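Phospholyase (Arthrobacter aurescens, PDB 5G4I) is a pyridoxal-phosphate-dependent phospholyase of the class III transaminase family, assigned to the elimination of phosphate from ethanolamine phosphate. Local coordinates at residues 109-114 / 291-296; 128-133 / 300-305; 174-179 / 227-232. All blocks are in the same frame, centred on the assembly; numbering follows the deposited sequence.

Interaction 1 (109-114 / 291-296)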
loop_
_atom_site.group_PDB
_atom_site.type_symbol
_atom_site.label_atom_id
_atom_site.label_comp_id
_atom_site.label_asym_id
_atom_site.label_seq_id
_atom_site.Cartn_x
_atom_site.Cartn_y
_atom_site.Cartn_z
ATOM N N GLY A 109 -20.367 17.051 -9.027
ATOM C CA GLY A 109 -21.228 15.967 -9.537
ATOM C C GLY A 109 -21.541 14.907 -8.475
ATOM O O GLY A 109 -21.635 15.126 -7.286
ATOM N N ALA A 110 -21.526 13.628 -8.922
ATOM C CA ALA A 110 -21.868 12.517 -8.064
ATOM C C ALA A 110 -20.625 11.919 -7.298
ATOM O O ALA A 110 -20.781 10.948 -6.599
ATOM C CB ALA A 110 -22.497 11.416 -8.911
ATOM N N LEU A 111 -19.473 12.587 -7.457
ATOM C CA LEU A 111 -18.241 12.133 -6.745
ATOM C C LEU A 111 -18.215 12.680 -5.343
ATOM O O LEU A 111 -17.773 13.836 -5.104
ATOM C CB LEU A 111 -17.027 12.504 -7.595
ATOM C CG LEU A 111 -16.882 11.790 -8.934
ATOM C CD1 LEU A 111 -15.814 12.403 -9.851
ATOM C CD2 LEU A 111 -16.605 10.289 -8.731
ATOM N N GLU A 112 -18.755 11.907 -4.408
ATOM C CA GLU A 112 -19.071 12.361 -3.068
ATOM C C GLU A 112 -18.792 11.388 -1.960
ATOM O O GLU A 112 -19.108 11.632 -0.802
ATOM C CB GLU A 112 -20.516 12.845 -2.974
ATOM C CG GLU A 112 -21.508 11.871 -3.207
ATOM C CD GLU A 112 -22.923 12.539 -3.217
ATOM O OE1 GLU A 112 -23.127 13.708 -2.784
ATOM O OE2 GLU A 112 -23.824 11.858 -3.671
ATOM N N ARG A 113 -18.019 10.286 -2.233
ATOM C CA ARG A 113 -17.532 9.357 -1.217
ATOM C C ARG A 113 -16.035 8.950 -1.461
ATOM O O ARG A 113 -15.569 9.110 -2.606
ATOM C CB ARG A 113 -18.389 8.063 -1.193
ATOM C CG ARG A 113 -19.892 8.268 -0.731
ATOM C CD ARG A 113 -20.070 8.785 0.681
ATOM N NE ARG A 113 -21.542 8.824 0.985
ATOM C CZ ARG A 113 -22.330 9.861 0.727
ATOM N NH1 ARG A 113 -21.899 10.933 0.140
ATOM N NH2 ARG A 113 -23.658 9.714 0.997
ATOM N N LEU A 114 -15.391 8.412 -0.421
ATOM C CA LEU A 114 -13.957 8.173 -0.491
ATOM C C LEU A 114 -13.621 6.838 0.194
ATOM O O LEU A 114 -14.144 6.518 1.294
ATOM C CB LEU A 114 -13.277 9.347 0.327
ATOM C CG LEU A 114 -11.856 9.356 0.796
ATOM C CD1 LEU A 114 -11.004 9.498 -0.463
ATOM C CD2 LEU A 114 -11.417 10.507 1.656
ATOM N N ALA A 291 -5.884 7.239 -2.689
ATOM C CA ALA A 291 -7.379 7.233 -2.534
ATOM C C ALA A 291 -8.083 6.774 -3.785
ATOM O O ALA A 291 -7.602 6.934 -4.906
ATOM C CB ALA A 291 -7.906 8.652 -2.146
ATOM N N VAL A 292 -9.341 6.278 -3.560
ATOM C CA VAL A 292 -10.346 6.065 -4.620
ATOM C C VAL A 292 -11.556 6.991 -4.229
ATOM O O VAL A 292 -12.150 6.854 -3.139
ATOM C CB VAL A 292 -10.825 4.614 -4.639
ATOM C CG1 VAL A 292 -11.917 4.476 -5.727
ATOM C CG2 VAL A 292 -9.712 3.638 -4.832
ATOM N N VAL A 293 -11.884 7.959 -5.080
ATOM C CA VAL A 293 -13.101 8.820 -4.945
ATOM C C VAL A 293 -14.195 8.265 -5.887
ATOM O O VAL A 293 -13.904 7.881 -7.047
ATOM C CB VAL A 293 -12.748 10.319 -5.180
ATOM C CG1 VAL A 293 -14.031 11.165 -5.389
ATOM C CG2 VAL A 293 -11.854 10.845 -4.071
ATOM N N THR A 294 -15.423 8.112 -5.362
ATOM C CA THR A 294 -16.488 7.429 -6.110
ATOM C C THR A 294 -17.862 7.975 -5.698
ATOM O O THR A 294 -17.962 9.001 -4.975
ATOM C CB THR A 294 -16.319 5.909 -6.053
ATOM O OG1 THR A 294 -17.156 5.258 -7.073
ATOM C CG2 THR A 294 -16.651 5.333 -4.684
ATOM N N THR A 295 -18.916 7.321 -6.233
ATOM C CA THR A 295 -20.281 7.717 -5.967
ATOM C C THR A 295 -20.803 7.028 -4.694
ATOM O O THR A 295 -20.324 6.007 -4.201
ATOM C CB THR A 295 -21.172 7.325 -7.167
ATOM O OG1 THR A 295 -21.290 5.885 -7.230
ATOM C CG2 THR A 295 -20.692 7.856 -8.434
ATOM N N ALA A 296 -21.870 7.593 -4.129
ATOM C CA ALA A 296 -22.568 6.970 -3.011
ATOM C C ALA A 296 -23.101 5.574 -3.319
ATOM O O ALA A 296 -22.906 4.661 -2.502
ATOM C CB ALA A 296 -23.722 7.852 -2.554
HETATM O O HOH W 1 -23.037 9.958 -5.431
HETATM O O HOH W 2 -22.857 5.837 0.256
#
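The guanidinium of Arg113 lies flat against Ala296. Ala296 CB sits over the centre of one face, and its distance to Arg113 NH2 is 4.0 Å. The bend at chi2 (-62°) folds the Arg113 chain over the start of helix 296-305, and Arg113 CG passes 3.7 Å from Ala296 CA. At the edge of the group, Arg113 NH1 donates to Glu112 O, which lies in the guanidinium plane at 3.0 Å. The donor, for its part, stands above the Glu112 carbonyl plane. A water accepts a weak bond from Arg113 NE and donates to Ala296 O.

The backbones meet as an antiparallel pair with a classic beta bulge. Glu112 N (3.1 Å) and Arg113 N (3.0 Å) both donate to Thr294 O, from opposite faces of its carbonyl plane. Thr294 N returns a bond to Arg113 O at 2.9 Å and 167°. Leu114 and Val293 form the next, non-hydrogen-bonded pair.

The sheet face with Leu114 and Val293 is apolar. Leu114 CD1 touches Ala291 CB at 3.6 Å and also reaches Val293 CG2. Leu111 CB meets Val293 CG1 at 4.0 Å. Leu103 and Ala100 of helix 94-104 pack on Leu114 here.

Beside the helix start, a second water donates to Ala110 O and Glu112 OE2 and accepts from Ala296 N. Thr295 is the N-cap of helix 296-305, and its OG1 takes the N-H of Leu298. Strand 113-117 is an outer strand of its sheet within the chain, and Leu114 makes backbone hydrogen bonds with the second subunit.

The contact is therefore divided: apolar on the helix 94-104 side, polar and partly hydrated at the helix start. The bulge lets one carbonyl oxygen satisfy two successive N-H groups.

Interaction 2 (128-133 / 300-305)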
loop_
_atom_site.group_PDB
_atom_site.type_symbol
_atom_site.label_atom_id
_atom_site.label_comp_id
_atom_site.label_asym_id
_atom_site.label_seq_id
_atom_site.Cartn_x
_atom_site.Cartn_y
_atom_site.Cartn_z
ATOM N N LEU A 128 -10.209 -1.357 -9.556
ATOM C CA LEU A 128 -10.510 -2.486 -10.498
ATOM C C LEU A 128 -11.428 -3.487 -9.795
ATOM O O LEU A 128 -12.303 -4.126 -10.426
ATOM C CB LEU A 128 -9.204 -3.149 -11.011
ATOM C CG LEU A 128 -8.340 -2.349 -11.978
ATOM C CD1 LEU A 128 -7.134 -3.180 -12.265
ATOM C CD2 LEU A 128 -9.107 -2.100 -13.268
ATOM N N ARG A 129 -11.187 -3.734 -8.489
ATOM C CA ARG A 129 -11.996 -4.676 -7.691
ATOM C C ARG A 129 -13.431 -4.223 -7.542
ATOM O O ARG A 129 -14.428 -5.036 -7.754
ATOM C CB ARG A 129 -11.254 -4.962 -6.361
ATOM C CG ARG A 129 -11.942 -6.091 -5.498
ATOM C CD ARG A 129 -11.140 -6.378 -4.207
ATOM N NE ARG A 129 -11.912 -7.354 -3.389
ATOM C CZ ARG A 129 -11.955 -7.403 -2.058
ATOM N NH1 ARG A 129 -11.138 -6.680 -1.317
ATOM N NH2 ARG A 129 -12.773 -8.256 -1.442
ATOM N N ILE A 130 -13.658 -2.985 -7.167
ATOM C CA ILE A 130 -15.055 -2.376 -7.117
ATOM C C ILE A 130 -15.679 -2.554 -8.458
ATOM O O ILE A 130 -16.880 -3.013 -8.516
ATOM C CB ILE A 130 -14.938 -0.885 -6.718
ATOM C CG1 ILE A 130 -14.509 -0.702 -5.249
ATOM C CG2 ILE A 130 -16.311 -0.187 -6.937
ATOM C CD1 ILE A 130 -13.985 0.736 -4.924
ATOM N N ALA A 131 -15.021 -2.195 -9.531
ATOM C CA ALA A 131 -15.615 -2.263 -10.857
ATOM C C ALA A 131 -15.982 -3.695 -11.242
ATOM O O ALA A 131 -17.111 -3.946 -11.819
ATOM C CB ALA A 131 -14.728 -1.618 -11.915
ATOM N N ARG A 132 -15.067 -4.651 -11.067
ATOM C CA ARG A 132 -15.340 -6.108 -11.487
ATOM C C ARG A 132 -16.573 -6.590 -10.723
ATOM O O ARG A 132 -17.507 -7.252 -11.346
ATOM C CB ARG A 132 -14.089 -6.972 -11.077
ATOM C CG ARG A 132 -13.892 -8.242 -11.759
ATOM C CD ARG A 132 -12.641 -8.928 -11.254
ATOM N NE ARG A 132 -11.425 -8.131 -11.372
ATOM C CZ ARG A 132 -10.691 -7.628 -10.360
ATOM N NH1 ARG A 132 -10.994 -7.820 -9.131
ATOM N NH2 ARG A 132 -9.603 -6.926 -10.703
ATOM N N GLN A 133 -16.718 -6.324 -9.437
ATOM C CA GLN A 133 -17.891 -6.805 -8.668
ATOM C C GLN A 133 -19.177 -6.094 -9.076
ATOM O O GLN A 133 -20.281 -6.736 -9.178
ATOM C CB GLN A 133 -17.721 -6.593 -7.160
ATOM C CG GLN A 133 -16.543 -7.349 -6.504
ATOM C CD GLN A 133 -16.557 -7.332 -4.986
ATOM O OE1 GLN A 133 -17.551 -6.852 -4.359
ATOM N NE2 GLN A 133 -15.489 -7.815 -4.345
ATOM N N ASP A 300 -21.572 2.329 -1.232
ATOM C CA ASP A 300 -22.507 1.602 -0.399
ATOM C C ASP A 300 -22.629 0.106 -0.845
ATOM O O ASP A 300 -22.619 -0.787 -0.015
ATOM C CB ASP A 300 -23.912 2.260 -0.526
ATOM C CG ASP A 300 -25.004 1.550 0.347
ATOM O OD1 ASP A 300 -24.877 1.618 1.525
ATOM O OD2 ASP A 300 -25.981 0.944 -0.188
ATOM N N GLU A 301 -22.692 -0.156 -2.153
ATOM C CA GLU A 301 -22.790 -1.489 -2.686
ATOM C C GLU A 301 -21.595 -2.355 -2.253
ATOM O O GLU A 301 -21.698 -3.495 -1.821
ATOM C CB GLU A 301 -22.955 -1.467 -4.212
ATOM C CG GLU A 301 -22.900 -2.831 -4.852
ATOM C CD GLU A 301 -22.940 -2.774 -6.356
ATOM O OE1 GLU A 301 -22.390 -1.881 -6.978
ATOM O OE2 GLU A 301 -23.598 -3.630 -6.937
ATOM N N PHE A 302 -20.387 -1.746 -2.442
ATOM C CA PHE A 302 -19.173 -2.537 -2.141
ATOM C C PHE A 302 -19.089 -2.859 -0.641
ATOM O O PHE A 302 -18.696 -4.000 -0.269
ATOM C CB PHE A 302 -17.877 -1.761 -2.590
ATOM C CG PHE A 302 -16.587 -2.560 -2.524
ATOM C CD1 PHE A 302 -16.270 -3.522 -3.487
ATOM C CD2 PHE A 302 -15.634 -2.306 -1.468
ATOM C CE1 PHE A 302 -15.052 -4.196 -3.405
ATOM C CE2 PHE A 302 -14.460 -3.026 -1.421
ATOM C CZ PHE A 302 -14.173 -3.939 -2.344
ATOM N N GLY A 303 -19.433 -1.906 0.213
ATOM C CA GLY A 303 -19.431 -2.190 1.694
ATOM C C GLY A 303 -20.502 -3.148 2.180
ATOM O O GLY A 303 -20.268 -3.897 3.116
ATOM N N ARG A 304 -21.605 -3.212 1.464
ATOM C CA ARG A 304 -22.638 -4.232 1.811
ATOM C C ARG A 304 -22.136 -5.635 1.452
ATOM O O ARG A 304 -22.612 -6.606 2.078
ATOM C CB ARG A 304 -23.973 -3.993 1.067
ATOM C CG ARG A 304 -24.776 -2.800 1.558
ATOM C CD ARG A 304 -26.201 -2.740 0.914
ATOM N NE ARG A 304 -26.284 -3.044 -0.523
ATOM C CZ ARG A 304 -26.278 -2.144 -1.519
ATOM N NH1 ARG A 304 -26.179 -0.847 -1.259
ATOM N NH2 ARG A 304 -26.370 -2.536 -2.796
ATOM N N HIS A 305 -21.302 -5.781 0.436
ATOM C CA HIS A 305 -20.860 -7.057 -0.085
ATOM C C HIS A 305 -19.486 -7.535 0.443
ATOM O O HIS A 305 -19.125 -8.735 0.170
ATOM C CB HIS A 305 -20.760 -6.968 -1.630
ATOM C CG HIS A 305 -22.073 -6.843 -2.334
ATOM N ND1 HIS A 305 -22.140 -6.435 -3.655
ATOM C CD2 HIS A 305 -23.336 -7.081 -1.926
ATOM C CE1 HIS A 305 -23.426 -6.436 -4.023
ATOM N NE2 HIS A 305 -24.164 -6.805 -2.985
HETATM O O HOH W 3 -19.792 -5.253 -4.717
HETATM O O HOH W 4 -22.298 -6.295 -6.885
#
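Phe302 enters between Ile130, Gln133 and Arg129, where two helices of the large alpha/beta domain of a fold type I enzyme cross nearly at right angles. The short axes of 128-133 and 300-305 stand 85° apart and approach to 10.5 Å.

Ile130 CG1 lies over one face of the Phe302 ring. This is a CH-pi contact, with CG1 3.9 Å from the ring centroid. A chi1 of -171° sets the Phe302 ring against Ile130 and Gln133. The Gln133 side chain crosses Phe302 at about a right angle, and its OE1 is 3.7 Å from Phe302 CD1; the amide and ring planes differ by 34°. Phe302 CZ meets one face of the Arg129 guanidinium near its rim, 4.1 Å from Arg129 CZ. An alanine in place of Phe302 removes the ring, and would probably leave a gap between Ile130 and the Gln133 amide and cost the Arg129 guanidinium its packing on that face.

The polar ends are positioned from further out. Glu165 of the second subunit makes a salt bridge to Arg129 NE and accepts a hydrogen bond from Gln133 NE2. Asn306 ND2 bonds both Gln133 OE1 and Phe302 O, so it ties the glutamine to the helix end. The contact thus forms part of the dimer interface, and His164 of the second subunit meets the His305 ring.

Two waters also link the helices. One donates to Gln133 O and Glu301 OE2. The other donates to Gln133 OE1 at 2.8 Å and lies at the edge of the His305 ring, in its plane, 2.8 Å from His305 ND1.

Interaction 3 (174-179 / 227-232)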
loop_
_atom_site.group_PDB
_atom_site.type_symbol
_atom_site.label_atom_id
_atom_site.label_comp_id
_atom_site.label_asym_id
_atom_site.label_seq_id
_atom_site.Cartn_x
_atom_site.Cartn_y
_atom_site.Cartn_z
ATOM N N LEU A 174 -5.191 -0.198 -26.487
ATOM C CA LEU A 174 -5.615 0.788 -27.512
ATOM C C LEU A 174 -4.459 1.678 -27.923
ATOM O O LEU A 174 -3.689 2.169 -27.085
ATOM C CB LEU A 174 -6.781 1.664 -26.969
ATOM C CG LEU A 174 -8.089 0.940 -26.565
ATOM C CD1 LEU A 174 -9.003 1.812 -25.794
ATOM C CD2 LEU A 174 -8.754 0.310 -27.763
ATOM N N ARG A 175 -4.372 1.988 -29.217
ATOM C CA ARG A 175 -3.451 3.050 -29.668
ATOM C C ARG A 175 -4.183 4.369 -29.536
ATOM O O ARG A 175 -5.162 4.655 -30.254
ATOM C CB ARG A 175 -3.031 2.812 -31.159
ATOM C CG ARG A 175 -2.037 3.889 -31.666
ATOM C CD ARG A 175 -0.643 3.927 -31.007
ATOM N NE ARG A 175 0.054 2.645 -31.105
ATOM C CZ ARG A 175 1.180 2.384 -31.745
ATOM N NH1 ARG A 175 1.875 3.341 -32.380
ATOM N NH2 ARG A 175 1.624 1.136 -31.754
ATOM N N ILE A 176 -3.807 5.164 -28.503
ATOM C CA ILE A 176 -4.549 6.413 -28.206
ATOM C C ILE A 176 -4.130 7.476 -29.262
ATOM O O ILE A 176 -2.916 7.621 -29.502
ATOM C CB ILE A 176 -4.200 6.882 -26.771
ATOM C CG1 ILE A 176 -4.488 5.832 -25.669
ATOM C CG2 ILE A 176 -4.841 8.233 -26.417
ATOM C CD1 ILE A 176 -5.972 5.555 -25.420
ATOM N N PRO A 177 -5.076 8.159 -29.906
ATOM C CA PRO A 177 -4.746 9.084 -31.015
ATOM C C PRO A 177 -4.018 10.368 -30.512
ATOM O O PRO A 177 -4.392 10.919 -29.451
ATOM C CB PRO A 177 -6.085 9.414 -31.632
ATOM C CG PRO A 177 -7.076 9.177 -30.552
ATOM C CD PRO A 177 -6.535 7.998 -29.798
ATOM N N ASP A 178 -3.019 10.820 -31.299
ATOM C CA ASP A 178 -2.232 11.983 -30.983
ATOM C C ASP A 178 -2.264 12.953 -32.237
ATOM O O ASP A 178 -1.823 12.520 -33.288
ATOM C CB ASP A 178 -0.809 11.593 -30.644
ATOM C CG ASP A 178 0.113 12.770 -30.169
ATOM O OD1 ASP A 178 -0.368 13.856 -29.948
ATOM O OD2 ASP A 178 1.329 12.436 -30.036
ATOM N N VAL A 179 -2.773 14.168 -32.051
ATOM C CA VAL A 179 -2.878 15.162 -33.181
ATOM C C VAL A 179 -1.593 15.952 -33.334
ATOM O O VAL A 179 -1.501 16.760 -34.293
ATOM C CB VAL A 179 -4.084 16.128 -33.022
ATOM C CG1 VAL A 179 -5.392 15.370 -32.874
ATOM C CG2 VAL A 179 -3.910 17.116 -31.902
ATOM N N LEU A 227 0.581 12.728 -25.053
ATOM C CA LEU A 227 -0.266 12.860 -26.248
ATOM C C LEU A 227 -1.271 14.016 -26.177
ATOM O O LEU A 227 -1.733 14.373 -25.088
ATOM C CB LEU A 227 -1.026 11.543 -26.395
ATOM C CG LEU A 227 -0.239 10.226 -26.304
ATOM C CD1 LEU A 227 -1.193 9.024 -26.507
ATOM C CD2 LEU A 227 0.900 10.150 -27.282
ATOM N N GLN A 228 -1.594 14.604 -27.342
ATOM C CA GLN A 228 -2.638 15.626 -27.444
ATOM C C GLN A 228 -3.804 14.975 -28.204
ATOM O O GLN A 228 -3.679 14.702 -29.425
ATOM C CB GLN A 228 -2.144 16.923 -28.185
ATOM C CG GLN A 228 -3.273 17.968 -28.280
ATOM C CD GLN A 228 -2.967 19.211 -29.191
ATOM O OE1 GLN A 228 -1.815 19.459 -29.546
ATOM N NE2 GLN A 228 -3.998 19.942 -29.573
ATOM N N LEU A 229 -4.918 14.742 -27.540
ATOM C CA LEU A 229 -5.991 13.974 -28.176
ATOM C C LEU A 229 -6.915 14.849 -29.019
ATOM O O LEU A 229 -7.176 16.015 -28.643
ATOM C CB LEU A 229 -6.829 13.243 -27.098
ATOM C CG LEU A 229 -6.253 11.912 -26.594
ATOM C CD1 LEU A 229 -4.835 11.977 -25.993
ATOM C CD2 LEU A 229 -7.207 11.325 -25.562
ATOM N N PRO A 230 -7.497 14.252 -30.087
ATOM C CA PRO A 230 -8.622 14.975 -30.741
ATOM C C PRO A 230 -9.816 15.121 -29.844
ATOM O O PRO A 230 -10.132 14.219 -29.019
ATOM C CB PRO A 230 -8.959 14.056 -31.986
ATOM C CG PRO A 230 -8.393 12.743 -31.669
ATOM C CD PRO A 230 -7.381 12.856 -30.546
ATOM N N SER A 231 -10.575 16.230 -29.949
ATOM C CA SER A 231 -11.801 16.421 -29.222
ATOM C C SER A 231 -12.796 15.286 -29.535
ATOM O O SER A 231 -12.995 14.995 -30.715
ATOM C CB SER A 231 -12.489 17.757 -29.607
ATOM O OG SER A 231 -13.499 18.060 -28.671
ATOM N N GLY A 232 -13.460 14.732 -28.504
ATOM C CA GLY A 232 -14.520 13.710 -28.668
ATOM C C GLY A 232 -14.028 12.270 -28.473
ATOM O O GLY A 232 -14.847 11.374 -28.442
#
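Two hydrogen bonds join Asp178 and Val179 to Gln228. Gln228 N donates to Asp178 OD1 at 3.0 Å and 172°. The approach is straight at the hydrogen but comes from above the carboxylate plane. Val179 N donates to Gln228 O at 2.8 Å, nearly along the C=O axis. With chi1 at -175°, the Asp178 carboxylate reaches the Gln228 N-H. Its OD1 also bonds Ser180 OG, and its OD2 makes a salt bridge to Arg363, on strand 359-365 of the other sheet, so both oxygens are held.

The van der Waals contacts fall into three groups. Pro177 CG packs on Pro230 CD at 3.7 Å, with the two rings crossed. Ile176 offers CB to Leu227 CD1 at 3.7 Å and CG2 to Leu229 CD1 at 3.8 Å. Val179 splits its branches: CG1 touches Pro230 CB at 3.9 Å, while CG2 lies against the Gln228 amide, 3.6 Å from Gln228 CD. Phe221 and Tyr233 close around Ile176.

One buried polar atom is left over. Pro177 O has no partner in the model and faces the carbons of Leu229, with Leu229 CG at 3.6 Å.

Segment 174-179 leaves strand 171-174, and segment 227-232 leads into helix 233-243. The pairing joins two irregular strand-to-helix connections of the alpha/beta large domain of this fold type I enzyme.

In the fold
Interactions 1 and 2 hold consecutive elements. Strand 113-117 runs on to helix 120-135, and strand 290-294 to helix 296-305, so the same two parts of the chain meet first as strands and then as helices. Their centres are 13 Å apart, and both touch the second subunit. Interaction 2 is the buried one and relies on packing round a ring, with waters as bridges. Interaction 1 is partly buried and relies on backbone bonds at a strand that is outermost within its own chain. Interaction 3 is also partly buried but joins loops, 27 Å from interaction 1 and 31 Å from interaction 2 between centres. No other chain touches it, and a carboxylate does part of its bonding.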